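Local coordinates for protein endoribonuclease ToxN (Bacillus thuringiensis, PDB 4ATO) that cleaves RNA within AAAAA sequences as the toxin of a type III toxin-antitoxin system and is bound by its antitoxin RNA ToxI in a triangular heterohexamer, at residues 8-13 with 93-98; 51-56 with 80-85; 89-94 with 167-172. All blocks are in the same frame, centred on the assembly; numbering follows the deposited sequence. Where two conformers were deposited one is given.

Contact 1 of 3, residues 8-13 with 93-98; sequences KFHTIS and KECKEI. With nucleotides of chain B.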
loop_
_atom_site.group_PDB
_atom_site.type_symbol
_atom_site.label_atom_id
_atom_site.label_comp_id
_atom_site.label_asym_id
_atom_site.label_seq_id
_atom_site.Cartn_x
_atom_site.Cartn_y
_atom_site.Cartn_z
ATOM N N LYS A 8 4.952 -26.189 -1.643
ATOM C CA LYS A 8 5.966 -27.236 -1.663
ATOM C C LYS A 8 6.055 -27.787 -3.069
ATOM O O LYS A 8 5.031 -28.050 -3.700
ATOM C CB LYS A 8 5.600 -28.376 -0.711
ATOM C CG LYS A 8 5.685 -28.024 0.765
ATOM C CD LYS A 8 7.054 -27.478 1.109
ATOM C CE LYS A 8 7.189 -27.219 2.597
ATOM N NZ LYS A 8 8.484 -26.542 2.909
ATOM N N PHE A 9 7.281 -27.954 -3.559
ATOM C CA PHE A 9 7.517 -28.595 -4.841
ATOM C C PHE A 9 7.552 -30.110 -4.666
ATOM O O PHE A 9 7.849 -30.604 -3.584
ATOM C CB PHE A 9 8.846 -28.134 -5.444
ATOM C CG PHE A 9 8.864 -26.691 -5.869
ATOM C CD1 PHE A 9 8.071 -26.250 -6.909
ATOM C CD2 PHE A 9 9.701 -25.786 -5.251
ATOM C CE1 PHE A 9 8.096 -24.925 -7.307
ATOM C CE2 PHE A 9 9.729 -24.460 -5.647
ATOM C CZ PHE A 9 8.923 -24.029 -6.674
ATOM N N HIS A 10 7.262 -30.840 -5.737
ATOM C CA HIS A 10 7.344 -32.296 -5.721
ATOM C C HIS A 10 7.745 -32.825 -7.084
ATOM O O HIS A 10 7.492 -32.184 -8.109
ATOM C CB HIS A 10 5.997 -32.918 -5.362
ATOM C CG HIS A 10 5.485 -32.531 -4.009
ATOM N ND1 HIS A 10 4.879 -31.318 -3.759
ATOM C CD2 HIS A 10 5.488 -33.200 -2.831
ATOM C CE1 HIS A 10 4.531 -31.255 -2.486
ATOM N NE2 HIS A 10 4.895 -32.382 -1.899
ATOM N N THR A 11 8.369 -34.000 -7.092
ATOM C CA THR A 11 8.464 -34.796 -8.310
ATOM C C THR A 11 7.468 -35.943 -8.190
ATOM O O THR A 11 7.153 -36.390 -7.089
ATOM C CB THR A 11 9.862 -35.372 -8.510
ATOM O OG1 THR A 11 10.230 -36.121 -7.346
ATOM C CG2 THR A 11 10.874 -34.252 -8.737
ATOM N N ILE A 12 6.962 -36.408 -9.323
ATOM C CA ILE A 12 5.995 -37.490 -9.326
ATOM C C ILE A 12 6.578 -38.699 -10.067
ATOM O O ILE A 12 7.273 -38.539 -11.071
ATOM C CB ILE A 12 4.641 -37.027 -9.924
ATOM C CG1 ILE A 12 3.886 -36.165 -8.907
ATOM C CG2 ILE A 12 3.749 -38.211 -10.250
ATOM C CD1 ILE A 12 4.303 -34.742 -8.838
ATOM N N SER A 13 6.324 -39.901 -9.553
ATOM C CA SER A 13 6.918 -41.103 -10.127
ATOM C C SER A 13 6.402 -41.303 -11.545
ATOM O O SER A 13 5.218 -41.095 -11.820
ATOM C CB SER A 13 6.628 -42.341 -9.267
ATOM O OG SER A 13 5.282 -42.763 -9.407
ATOM N N LYS A 93 2.310 -41.729 -1.860
ATOM C CA LYS A 93 3.415 -42.657 -2.060
ATOM C C LYS A 93 4.033 -42.481 -3.441
ATOM O O LYS A 93 5.162 -42.906 -3.684
ATOM C CB LYS A 93 2.983 -44.115 -1.834
ATOM C CG LYS A 93 1.486 -44.367 -1.980
ATOM C CD LYS A 93 0.747 -44.132 -0.664
ATOM C CE LYS A 93 -0.687 -43.687 -0.899
ATOM N NZ LYS A 93 -1.297 -43.179 0.356
ATOM N N GLU A 94 3.305 -41.844 -4.351
ATOM C CA GLU A 94 3.837 -41.660 -5.699
ATOM C C GLU A 94 4.442 -40.272 -5.919
ATOM O O GLU A 94 4.704 -39.877 -7.056
ATOM C CB GLU A 94 2.787 -41.989 -6.771
ATOM C CG GLU A 94 2.264 -43.431 -6.719
ATOM C CD GLU A 94 3.371 -44.465 -6.745
ATOM O OE1 GLU A 94 4.333 -44.302 -7.531
ATOM O OE2 GLU A 94 3.279 -45.446 -5.975
ATOM N N CYS A 95 4.679 -39.538 -4.833
ATOM C CA CYS A 95 5.337 -38.239 -4.952
ATOM C C CYS A 95 6.404 -38.005 -3.884
ATOM O O CYS A 95 6.263 -38.431 -2.739
ATOM C CB CYS A 95 4.313 -37.102 -4.953
ATOM S SG CYS A 95 3.619 -36.718 -3.355
ATOM N N LYS A 96 7.478 -37.330 -4.277
ATOM C CA LYS A 96 8.565 -37.010 -3.365
ATOM C C LYS A 96 8.725 -35.498 -3.214
ATOM O O LYS A 96 8.634 -34.752 -4.185
ATOM C CB LYS A 96 9.872 -37.624 -3.858
ATOM C CG LYS A 96 11.042 -37.388 -2.917
ATOM C CD LYS A 96 10.740 -37.906 -1.510
ATOM C CE LYS A 96 11.715 -37.338 -0.489
ATOM N NZ LYS A 96 13.126 -37.572 -0.895
ATOM N N GLU A 97 8.951 -35.053 -1.986
ATOM C CA GLU A 97 9.176 -33.643 -1.706
ATOM C C GLU A 97 10.563 -33.235 -2.207
ATOM O O GLU A 97 11.518 -33.993 -2.087
ATOM C CB GLU A 97 9.039 -33.408 -0.201
ATOM C CG GLU A 97 9.744 -32.177 0.334
ATOM C CD GLU A 97 8.858 -30.952 0.344
ATOM O OE1 GLU A 97 8.824 -30.242 -0.684
ATOM O OE2 GLU A 97 8.200 -30.700 1.380
ATOM N N ILE A 98 10.673 -32.046 -2.789
ATOM C CA ILE A 98 11.972 -31.551 -3.249
ATOM C C ILE A 98 12.667 -30.681 -2.204
ATOM O O ILE A 98 12.117 -29.683 -1.738
ATOM C CB ILE A 98 11.854 -30.754 -4.552
ATOM C CG1 ILE A 98 11.455 -31.673 -5.700
ATOM C CG2 ILE A 98 13.171 -30.064 -4.880
ATOM C CD1 ILE A 98 11.189 -30.940 -6.984
ATOM P P U B 10 10.007 -20.203 4.390
ATOM O OP1 U B 10 9.093 -19.864 3.272
ATOM O OP2 U B 10 9.439 -20.830 5.610
ATOM O "O5'" U B 10 11.218 -21.074 3.860
ATOM C "C5'" U B 10 11.000 -22.364 3.305
ATOM C "C4'" U B 10 12.291 -23.125 3.142
ATOM O "O4'" U B 10 11.999 -24.423 2.560
ATOM C "C3'" U B 10 13.318 -22.473 2.218
ATOM O "O3'" U B 10 14.639 -22.847 2.635
ATOM C "C2'" U B 10 13.010 -23.134 0.883
ATOM O "O2'" U B 10 14.071 -23.105 -0.041
ATOM C "C1'" U B 10 12.679 -24.558 1.328
ATOM N N1 U B 10 11.800 -25.292 0.406
ATOM C C2 U B 10 12.286 -26.471 -0.130
ATOM O O2 U B 10 13.392 -26.903 0.113
ATOM N N3 U B 10 11.426 -27.146 -0.957
ATOM C C4 U B 10 10.152 -26.747 -1.311
ATOM O O4 U B 10 9.501 -27.454 -2.085
ATOM C C5 U B 10 9.714 -25.515 -0.711
ATOM C C6 U B 10 10.528 -24.846 0.115
#

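Contact 2 of 3, residues 51-56 with 80-85; sequences YFVPLT and GVLLVN. With nucleotides of chain B; nucleotides of chain C.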
loop_
_atom_site.group_PDB
_atom_site.type_symbol
_atom_site.label_atom_id
_atom_site.label_comp_id
_atom_site.label_asym_id
_atom_site.label_seq_id
_atom_site.Cartn_x
_atom_site.Cartn_y
_atom_site.Cartn_z
ATOM N N TYR A 51 -3.837 -32.517 -4.994
ATOM C CA TYR A 51 -3.570 -32.108 -6.374
ATOM C C TYR A 51 -2.220 -31.432 -6.537
ATOM O O TYR A 51 -1.723 -30.776 -5.626
ATOM C CB TYR A 51 -4.662 -31.180 -6.902
ATOM C CG TYR A 51 -5.769 -31.895 -7.633
ATOM C CD1 TYR A 51 -6.839 -32.445 -6.938
ATOM C CD2 TYR A 51 -5.755 -32.008 -9.023
ATOM C CE1 TYR A 51 -7.874 -33.102 -7.604
ATOM C CE2 TYR A 51 -6.781 -32.662 -9.701
ATOM C CZ TYR A 51 -7.840 -33.212 -8.980
ATOM O OH TYR A 51 -8.869 -33.858 -9.632
ATOM N N PHE A 52 -1.649 -31.590 -7.722
ATOM C CA PHE A 52 -0.317 -31.093 -8.010
ATOM C C PHE A 52 -0.299 -30.442 -9.380
ATOM O O PHE A 52 -0.806 -31.011 -10.346
ATOM C CB PHE A 52 0.696 -32.237 -7.904
ATOM C CG PHE A 52 0.819 -32.783 -6.510
ATOM C CD1 PHE A 52 1.672 -32.187 -5.591
ATOM C CD2 PHE A 52 0.052 -33.869 -6.100
ATOM C CE1 PHE A 52 1.778 -32.679 -4.298
ATOM C CE2 PHE A 52 0.155 -34.369 -4.803
ATOM C CZ PHE A 52 1.018 -33.777 -3.906
ATOM N N VAL A 53 0.262 -29.233 -9.439
ATOM C CA VAL A 53 0.254 -28.417 -10.645
ATOM C C VAL A 53 1.638 -28.415 -11.284
ATOM O O VAL A 53 2.608 -27.955 -10.684
ATOM C CB VAL A 53 -0.161 -26.950 -10.353
ATOM C CG1 VAL A 53 -0.291 -26.179 -11.652
ATOM C CG2 VAL A 53 -1.463 -26.888 -9.542
ATOM N N PRO A 54 1.728 -28.921 -12.513
ATOM C CA PRO A 54 3.014 -29.080 -13.199
ATOM C C PRO A 54 3.640 -27.755 -13.640
ATOM O O PRO A 54 2.935 -26.835 -14.032
ATOM C CB PRO A 54 2.649 -29.922 -14.431
ATOM C CG PRO A 54 1.181 -29.594 -14.682
ATOM C CD PRO A 54 0.592 -29.426 -13.312
ATOM N N LEU A 55 4.964 -27.685 -13.570
ATOM C CA LEU A 55 5.724 -26.576 -14.127
ATOM C C LEU A 55 6.189 -26.899 -15.535
ATOM O O LEU A 55 6.457 -28.056 -15.854
ATOM C CB LEU A 55 6.957 -26.304 -13.267
ATOM C CG LEU A 55 6.672 -25.476 -12.023
ATOM C CD1 LEU A 55 7.854 -25.481 -11.067
ATOM C CD2 LEU A 55 6.320 -24.063 -12.480
ATOM N N THR A 56 6.294 -25.875 -16.371
ATOM C CA THR A 56 6.952 -26.026 -17.663
ATOM C C THR A 56 7.941 -24.888 -17.855
ATOM O O THR A 56 7.776 -23.827 -17.262
ATOM C CB THR A 56 5.946 -26.067 -18.827
ATOM O OG1 THR A 56 6.645 -26.222 -20.073
ATOM C CG2 THR A 56 5.104 -24.807 -18.861
ATOM N N GLY A 80 9.439 -20.050 -15.740
ATOM C CA GLY A 80 8.479 -21.137 -15.626
ATOM C C GLY A 80 7.035 -20.682 -15.717
ATOM O O GLY A 80 6.708 -19.501 -15.527
ATOM N N VAL A 81 6.159 -21.624 -16.033
ATOM C CA VAL A 81 4.730 -21.353 -16.091
ATOM C C VAL A 81 4.042 -22.530 -15.425
ATOM O O VAL A 81 4.341 -23.689 -15.742
ATOM C CB VAL A 81 4.233 -21.223 -17.565
ATOM C CG1 VAL A 81 2.745 -20.925 -17.604
ATOM C CG2 VAL A 81 4.995 -20.127 -18.300
ATOM N N LEU A 82 3.149 -22.257 -14.483
ATOM C CA LEU A 82 2.394 -23.350 -13.877
ATOM C C LEU A 82 1.205 -23.623 -14.765
ATOM O O LEU A 82 0.440 -22.701 -15.064
ATOM C CB LEU A 82 1.886 -22.988 -12.491
ATOM C CG LEU A 82 2.833 -23.146 -11.305
ATOM C CD1 LEU A 82 2.244 -22.417 -10.100
ATOM C CD2 LEU A 82 3.031 -24.617 -11.003
ATOM N N LEU A 83 1.047 -24.882 -15.174
ATOM C CA LEU A 83 -0.076 -25.286 -16.021
ATOM C C LEU A 83 -1.268 -25.785 -15.196
ATOM O O LEU A 83 -1.404 -26.992 -14.943
ATOM C CB LEU A 83 0.372 -26.386 -16.980
ATOM C CG LEU A 83 1.629 -26.038 -17.780
ATOM C CD1 LEU A 83 2.064 -27.226 -18.673
ATOM C CD2 LEU A 83 1.413 -24.776 -18.611
ATOM N N VAL A 84 -2.142 -24.882 -14.771
ATOM C CA VAL A 84 -3.262 -25.354 -13.962
ATOM C C VAL A 84 -4.195 -26.260 -14.773
ATOM O O VAL A 84 -4.824 -27.155 -14.204
ATOM C CB VAL A 84 -3.985 -24.231 -13.150
ATOM C CG1 VAL A 84 -3.422 -22.864 -13.477
ATOM C CG2 VAL A 84 -5.499 -24.284 -13.322
ATOM N N ASN A 85 -4.214 -26.094 -16.097
ATOM C CA ASN A 85 -4.974 -27.001 -16.972
ATOM C C ASN A 85 -4.497 -28.456 -16.919
ATOM O O ASN A 85 -5.264 -29.370 -17.213
ATOM C CB ASN A 85 -4.962 -26.526 -18.427
ATOM C CG ASN A 85 -3.544 -26.313 -18.973
ATOM O OD1 ASN A 85 -2.689 -25.742 -18.296
ATOM N ND2 ASN A 85 -3.301 -26.771 -20.196
ATOM P P A B 33 19.375 -25.516 -18.208
ATOM O OP1 A B 33 20.295 -26.592 -18.651
ATOM O OP2 A B 33 19.144 -24.353 -19.104
ATOM O "O5'" A B 33 17.991 -26.138 -17.779
ATOM C "C5'" A B 33 17.845 -26.832 -16.551
ATOM C "C4'" A B 33 16.421 -27.268 -16.360
ATOM O "O4'" A B 33 15.619 -26.108 -15.986
ATOM C "C3'" A B 33 15.775 -27.846 -17.604
ATOM O "O3'" A B 33 14.801 -28.793 -17.217
ATOM C "C2'" A B 33 15.084 -26.633 -18.231
ATOM O "O2'" A B 33 13.965 -26.942 -19.035
ATOM C "C1'" A B 33 14.681 -25.811 -17.009
ATOM N N9 A B 33 14.729 -24.372 -17.257
ATOM C C8 A B 33 15.733 -23.712 -17.930
ATOM N N7 A B 33 15.538 -22.423 -18.032
ATOM C C5 A B 33 14.325 -22.224 -17.387
ATOM C C6 A B 33 13.561 -21.070 -17.156
ATOM N N6 A B 33 13.924 -19.850 -17.550
ATOM N N1 A B 33 12.395 -21.220 -16.487
ATOM C C2 A B 33 12.032 -22.440 -16.083
ATOM N N3 A B 33 12.661 -23.601 -16.241
ATOM C C4 A B 33 13.806 -23.422 -16.918
ATOM P P U C 4 -3.349 -23.657 -29.349
ATOM O OP1 U C 4 -4.048 -22.978 -30.462
ATOM O OP2 U C 4 -1.878 -23.498 -29.226
ATOM O "O5'" U C 4 -4.053 -23.284 -27.971
ATOM C "C5'" U C 4 -5.464 -23.183 -27.883
ATOM C "C4'" U C 4 -5.886 -22.356 -26.699
ATOM O "O4'" U C 4 -5.435 -23.004 -25.481
ATOM C "C3'" U C 4 -5.324 -20.935 -26.655
ATOM O "O3'" U C 4 -6.294 -20.083 -26.043
ATOM C "C2'" U C 4 -4.112 -21.086 -25.724
ATOM O "O2'" U C 4 -3.707 -19.895 -25.081
ATOM C "C1'" U C 4 -4.634 -22.109 -24.730
ATOM N N1 U C 4 -3.590 -22.895 -24.044
ATOM C C2 U C 4 -3.423 -22.645 -22.701
ATOM O O2 U C 4 -4.053 -21.780 -22.126
ATOM N N3 U C 4 -2.477 -23.416 -22.071
ATOM C C4 U C 4 -1.711 -24.410 -22.643
ATOM O O4 U C 4 -0.904 -25.023 -21.941
ATOM C C5 U C 4 -1.953 -24.628 -24.040
ATOM C C6 U C 4 -2.873 -23.884 -24.674
ATOM P P A C 3 1.381 -26.335 -29.618
ATOM O OP1 A C 3 1.511 -25.699 -30.952
ATOM O OP2 A C 3 2.139 -25.762 -28.479
ATOM O "O5'" A C 3 -0.158 -26.485 -29.233
ATOM C "C5'" A C 3 -1.076 -27.110 -30.124
ATOM C "C4'" A C 3 -2.411 -27.345 -29.465
ATOM O "O4'" A C 3 -2.298 -28.421 -28.501
ATOM C "C3'" A C 3 -2.972 -26.174 -28.667
ATOM O "O3'" A C 3 -3.650 -25.230 -29.484
ATOM C "C2'" A C 3 -3.875 -26.860 -27.645
ATOM O "O2'" A C 3 -5.126 -27.194 -28.220
ATOM C "C1'" A C 3 -3.114 -28.158 -27.376
ATOM N N9 A C 3 -2.251 -28.068 -26.179
ATOM C C8 A C 3 -0.994 -27.512 -26.085
ATOM N N7 A C 3 -0.456 -27.603 -24.890
ATOM C C5 A C 3 -1.414 -28.273 -24.147
ATOM C C6 A C 3 -1.452 -28.671 -22.800
ATOM N N6 A C 3 -0.460 -28.444 -21.939
ATOM N N1 A C 3 -2.552 -29.327 -22.365
ATOM C C2 A C 3 -3.553 -29.545 -23.236
ATOM N N3 A C 3 -3.638 -29.214 -24.526
ATOM C C4 A C 3 -2.521 -28.574 -24.927
#

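Contact 3 of 3, residues 89-94 with 167-172; sequences PVPEKE and QEYKER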
loop_
_atom_site.group_PDB
_atom_site.type_symbol
_atom_site.label_atom_id
_atom_site.label_comp_id
_atom_site.label_asym_id
_atom_site.label_seq_id
_atom_site.Cartn_x
_atom_site.Cartn_y
_atom_site.Cartn_z
ATOM N N PRO A 89 -4.335 -35.347 -9.670
ATOM C CA PRO A 89 -4.427 -35.894 -8.317
ATOM C C PRO A 89 -3.381 -36.985 -8.174
ATOM O O PRO A 89 -3.223 -37.770 -9.106
ATOM C CB PRO A 89 -5.827 -36.504 -8.293
ATOM C CG PRO A 89 -6.057 -36.940 -9.714
ATOM C CD PRO A 89 -5.337 -35.943 -10.581
ATOM N N VAL A 90 -2.658 -37.013 -7.057
ATOM C CA VAL A 90 -1.575 -37.972 -6.865
ATOM C C VAL A 90 -1.585 -38.500 -5.427
ATOM O O VAL A 90 -1.733 -37.721 -4.489
ATOM C CB VAL A 90 -0.187 -37.323 -7.161
ATOM C CG1 VAL A 90 0.937 -38.334 -7.008
ATOM C CG2 VAL A 90 -0.153 -36.727 -8.550
ATOM N N PRO A 91 -1.432 -39.826 -5.249
ATOM C CA PRO A 91 -1.327 -40.404 -3.903
ATOM C C PRO A 91 0.047 -40.131 -3.297
ATOM O O PRO A 91 1.022 -39.990 -4.038
ATOM C CB PRO A 91 -1.536 -41.908 -4.142
ATOM C CG PRO A 91 -1.141 -42.127 -5.553
ATOM C CD PRO A 91 -1.476 -40.862 -6.297
ATOM N N GLU A 92 0.123 -40.059 -1.971
ATOM C CA GLU A 92 1.330 -39.573 -1.301
ATOM C C GLU A 92 2.538 -40.501 -1.416
ATOM O O GLU A 92 3.666 -40.102 -1.120
ATOM C CB GLU A 92 1.048 -39.217 0.165
ATOM C CG GLU A 92 0.364 -40.308 0.969
ATOM C CD GLU A 92 -0.193 -39.799 2.294
ATOM O OE1 GLU A 92 -0.337 -38.566 2.451
ATOM O OE2 GLU A 92 -0.491 -40.634 3.177
ATOM N N LYS A 93 2.310 -41.729 -1.860
ATOM C CA LYS A 93 3.415 -42.657 -2.060
ATOM C C LYS A 93 4.033 -42.481 -3.441
ATOM O O LYS A 93 5.162 -42.906 -3.684
ATOM C CB LYS A 93 2.983 -44.115 -1.834
ATOM C CG LYS A 93 1.486 -44.367 -1.980
ATOM C CD LYS A 93 0.747 -44.132 -0.664
ATOM C CE LYS A 93 -0.687 -43.687 -0.899
ATOM N NZ LYS A 93 -1.297 -43.179 0.356
ATOM N N GLU A 94 3.305 -41.844 -4.351
ATOM C CA GLU A 94 3.837 -41.660 -5.699
ATOM C C GLU A 94 4.442 -40.272 -5.919
ATOM O O GLU A 94 4.704 -39.877 -7.056
ATOM C CB GLU A 94 2.787 -41.989 -6.771
ATOM C CG GLU A 94 2.264 -43.431 -6.719
ATOM C CD GLU A 94 3.371 -44.465 -6.745
ATOM O OE1 GLU A 94 4.333 -44.302 -7.531
ATOM O OE2 GLU A 94 3.279 -45.446 -5.975
ATOM N N GLN A 167 -8.254 -43.256 -7.110
ATOM C CA GLN A 167 -9.004 -44.156 -6.235
ATOM C C GLN A 167 -8.603 -45.603 -6.500
ATOM O O GLN A 167 -8.332 -46.360 -5.569
ATOM C CB GLN A 167 -10.514 -43.993 -6.451
ATOM C CG GLN A 167 -11.103 -42.692 -5.926
ATOM C CD GLN A 167 -11.346 -42.724 -4.426
ATOM O OE1 GLN A 167 -11.324 -43.787 -3.804
ATOM N NE2 GLN A 167 -11.582 -41.554 -3.839
ATOM N N GLU A 168 -8.561 -45.977 -7.776
ATOM C CA GLU A 168 -8.194 -47.331 -8.169
ATOM C C GLU A 168 -6.805 -47.695 -7.666
ATOM O O GLU A 168 -6.546 -48.849 -7.330
ATOM C CB GLU A 168 -8.265 -47.495 -9.688
ATOM C CG GLU A 168 -9.672 -47.386 -10.256
ATOM C CD GLU A 168 -9.700 -47.431 -11.773
ATOM O OE1 GLU A 168 -8.860 -48.143 -12.367
ATOM O OE2 GLU A 168 -10.559 -46.746 -12.371
ATOM N N TYR A 169 -5.916 -46.708 -7.609
ATOM C CA TYR A 169 -4.573 -46.944 -7.098
ATOM C C TYR A 169 -4.638 -47.379 -5.644
ATOM O O TYR A 169 -3.830 -48.193 -5.191
ATOM C CB TYR A 169 -3.699 -45.693 -7.221
ATOM C CG TYR A 169 -2.348 -45.842 -6.549
ATOM C CD1 TYR A 169 -2.185 -45.545 -5.193
ATOM C CD2 TYR A 169 -1.235 -46.284 -7.265
ATOM C CE1 TYR A 169 -0.962 -45.689 -4.567
ATOM C CE2 TYR A 169 0.001 -46.426 -6.646
ATOM C CZ TYR A 169 0.129 -46.127 -5.293
ATOM O OH TYR A 169 1.343 -46.258 -4.657
ATOM N N LYS A 170 -5.600 -46.826 -4.914
ATOM C CA LYS A 170 -5.772 -47.151 -3.503
ATOM C C LYS A 170 -6.324 -48.564 -3.314
ATOM O O LYS A 170 -7.363 -48.771 -2.689
ATOM C CB LYS A 170 -6.649 -46.103 -2.813
ATOM C CG LYS A 170 -6.042 -44.703 -2.839
ATOM C CD LYS A 170 -6.998 -43.655 -2.287
ATOM C CE LYS A 170 -6.328 -42.289 -2.182
ATOM N NZ LYS A 170 -5.887 -41.773 -3.507
ATOM N N GLU A 171 -5.609 -49.525 -3.889
ATOM C CA GLU A 171 -5.840 -50.941 -3.679
ATOM C C GLU A 171 -4.699 -51.415 -2.794
ATOM O O GLU A 171 -4.676 -52.553 -2.323
ATOM C CB GLU A 171 -5.782 -51.665 -5.017
ATOM C CG GLU A 171 -4.455 -51.476 -5.735
ATOM C CD GLU A 171 -4.516 -51.866 -7.200
ATOM O OE1 GLU A 171 -5.553 -52.418 -7.627
ATOM O OE2 GLU A 171 -3.528 -51.618 -7.923
ATOM N N ARG A 172 -3.747 -50.512 -2.580
ATOM C CA ARG A 172 -2.564 -50.777 -1.776
ATOM C C ARG A 172 -2.935 -50.850 -0.304
ATOM O O ARG A 172 -4.025 -50.434 0.089
ATOM C CB ARG A 172 -1.533 -49.670 -2.003
ATOM C CG ARG A 172 -0.136 -49.986 -1.505
ATOM C CD ARG A 172 0.840 -48.898 -1.924
ATOM N NE ARG A 172 2.223 -49.243 -1.604
ATOM C CZ ARG A 172 2.845 -48.888 -0.483
ATOM N NH1 ARG A 172 2.209 -48.171 0.433
ATOM N NH2 ARG A 172 4.106 -49.248 -0.280
#

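Contact 1 of 3, residues 8-13 with 93-98
Strand 9-12 and edge strand 95-97 form an antiparallel pair at one end of the six-stranded sheet of this SH3-clan toxin, with T11 and K96 as the hydrogen-bonded pair between the non-hydrogen-bonded pairs H10-E97 and I12-C95. T11 N lies 3.0 Å from K96 O and K96 N 3.0 Å from T11 O; S13 N to E94 O and I98 N to F9 O extend the ladder. The pair ends on antitoxin RNA: F9 N donates to O4 of U10 of chain B at 2.7 Å, and N3 of that uracil donates to I98 O at 2.7 Å, a backbone donor and acceptor matching the base. Beside it the E97 carboxylate lies against the K8 chain, OE2 at 3.4 Å from CD, although K8 NZ stays beyond salt-bridge range. C95 SG sits oblique to the H10 imidazole, whereas I98 CD1 meets T11 CG2 at 3.8 Å. Beyond the strands S13 is the N-cap of helix 14-23, its OG weakly bonded to Y16 N. With chi1 at 74°, its hydroxyl is turned to the E94 carboxylate, whose other oxygen is bonded to Y169; S13 OG donates to the anti lone pair of E94 OE1 at 2.6 Å.

Contact 2 of 3, residues 51-56 with 80-85
Buried antiparallel strand pairing joins 51-56 to the 80-83 part of strand 78-89 near the centre of the chain, in the interior of the six-stranded sheet. L55 and L82 form a non-hydrogen-bonded pair, and T56 and V81 the hydrogen-bonded pair next to it. T56 N reaches V81 O at 3.0 Å and V81 N returns to T56 O at 3.0 Å. One step further on, L83 N meets P54 O at 2.9 Å. The pairing then breaks: V84 and N85 adopt a 3-10 turn, and further along strand 78-89, I88 is bonded to F52 through the backbones.

On the face carrying L55 and L82, the leucines touch through their CD2 methyls at 3.6 Å. L82 CD2 also touches V53, 3.4 Å from its O and 3.7 Å from its CG1, and L82 continues the packing onto L121 and V128 of helix 108-139. Across the sheet, T56 has OG1 trans to its backbone nitrogen (chi1 180°), which turns CG2 inward to L83 CD2 at 3.7 Å and leaves the hydroxyl for R58 N and a modified base of the bound RNA. L83 lies crosswise to both T56 and the P54 ring, whose CG approaches L83 CB. Antitoxin RNA flanks the 3-10 turn as well: N85 ND2, bonded to V155 O, makes a weak hydrogen bond of 3.4 Å to O4 of U4 of chain C.

Contact 3 of 3, residues 89-94 with 167-172
P91 and Y169 supply the apolar part of this surface contact, in which the turn between strands 78-89 and 95-97 meets the C-terminal end of helix 159-169. The proline comes in over one face of the phenol ring as a CH-pi contact: P91 CG is 3.9 Å from the ring centroid and 23° off the normal, displaced toward the CD1 side, where P91 CG lies 3.6 Å from Y169 CD1. The aliphatic part of K93 approaches from another direction, at the ring edge, with its CG 3.3 Å from Y169 OH.

The polar part is a single hydrogen bond. Y169 OH donates to E94 OE2 at 2.5 Å, so short that its exact length is doubtful, and the carboxylate is turned 65° from the ring plane. The Y169 ring gets there because its CG is trans to the backbone N (chi1 173°), extending from the last helical turn. With its other oxygen held by the partner in contact 1, the carboxylate is probably restrained in its rotation.

Charges gather more loosely. The amino group of K93 makes a long salt bridge with E92, NZ to OE2 at 3.9 Å; K170 and R172 also reach toward the turn, so several positive ends share this exposed edge.

Two turns shape the backbones. A type I beta turn runs from P91 to E94, closed by E94 N to P91 O at 3.0 Å, and an inverse gamma turn centred on K170 follows the helix. Within the fold, the turn lies between two helices: Y16 of helix 14-23 packs on V90, P91 and E94, while Y169 of helix 159-169 faces P91 and bonds E94, and the V90 side chain packs on F52 of strand 51-56.

Contact 2 is the core pairing, wholly buried near the chain centre; contact 1 is the partly buried edge of the same sheet, and contact 3 lies at the surface. The first two rest on antiparallel backbone ladders, filled by aliphatic packing in contact 2 and by more polar side chains in contact 1; both meet antitoxin RNA. Contact 3 has no strand pairing and relies mainly on one tyrosine; the nearest atom of the contact is about 13 Å from the nucleic acid. Contacts 1 and 3 share K93 and E94 and are continuous along the chain. F52 of contact 2 packs on H10 and C95 of contact 1 and on V90 of contact 3, bringing all three together.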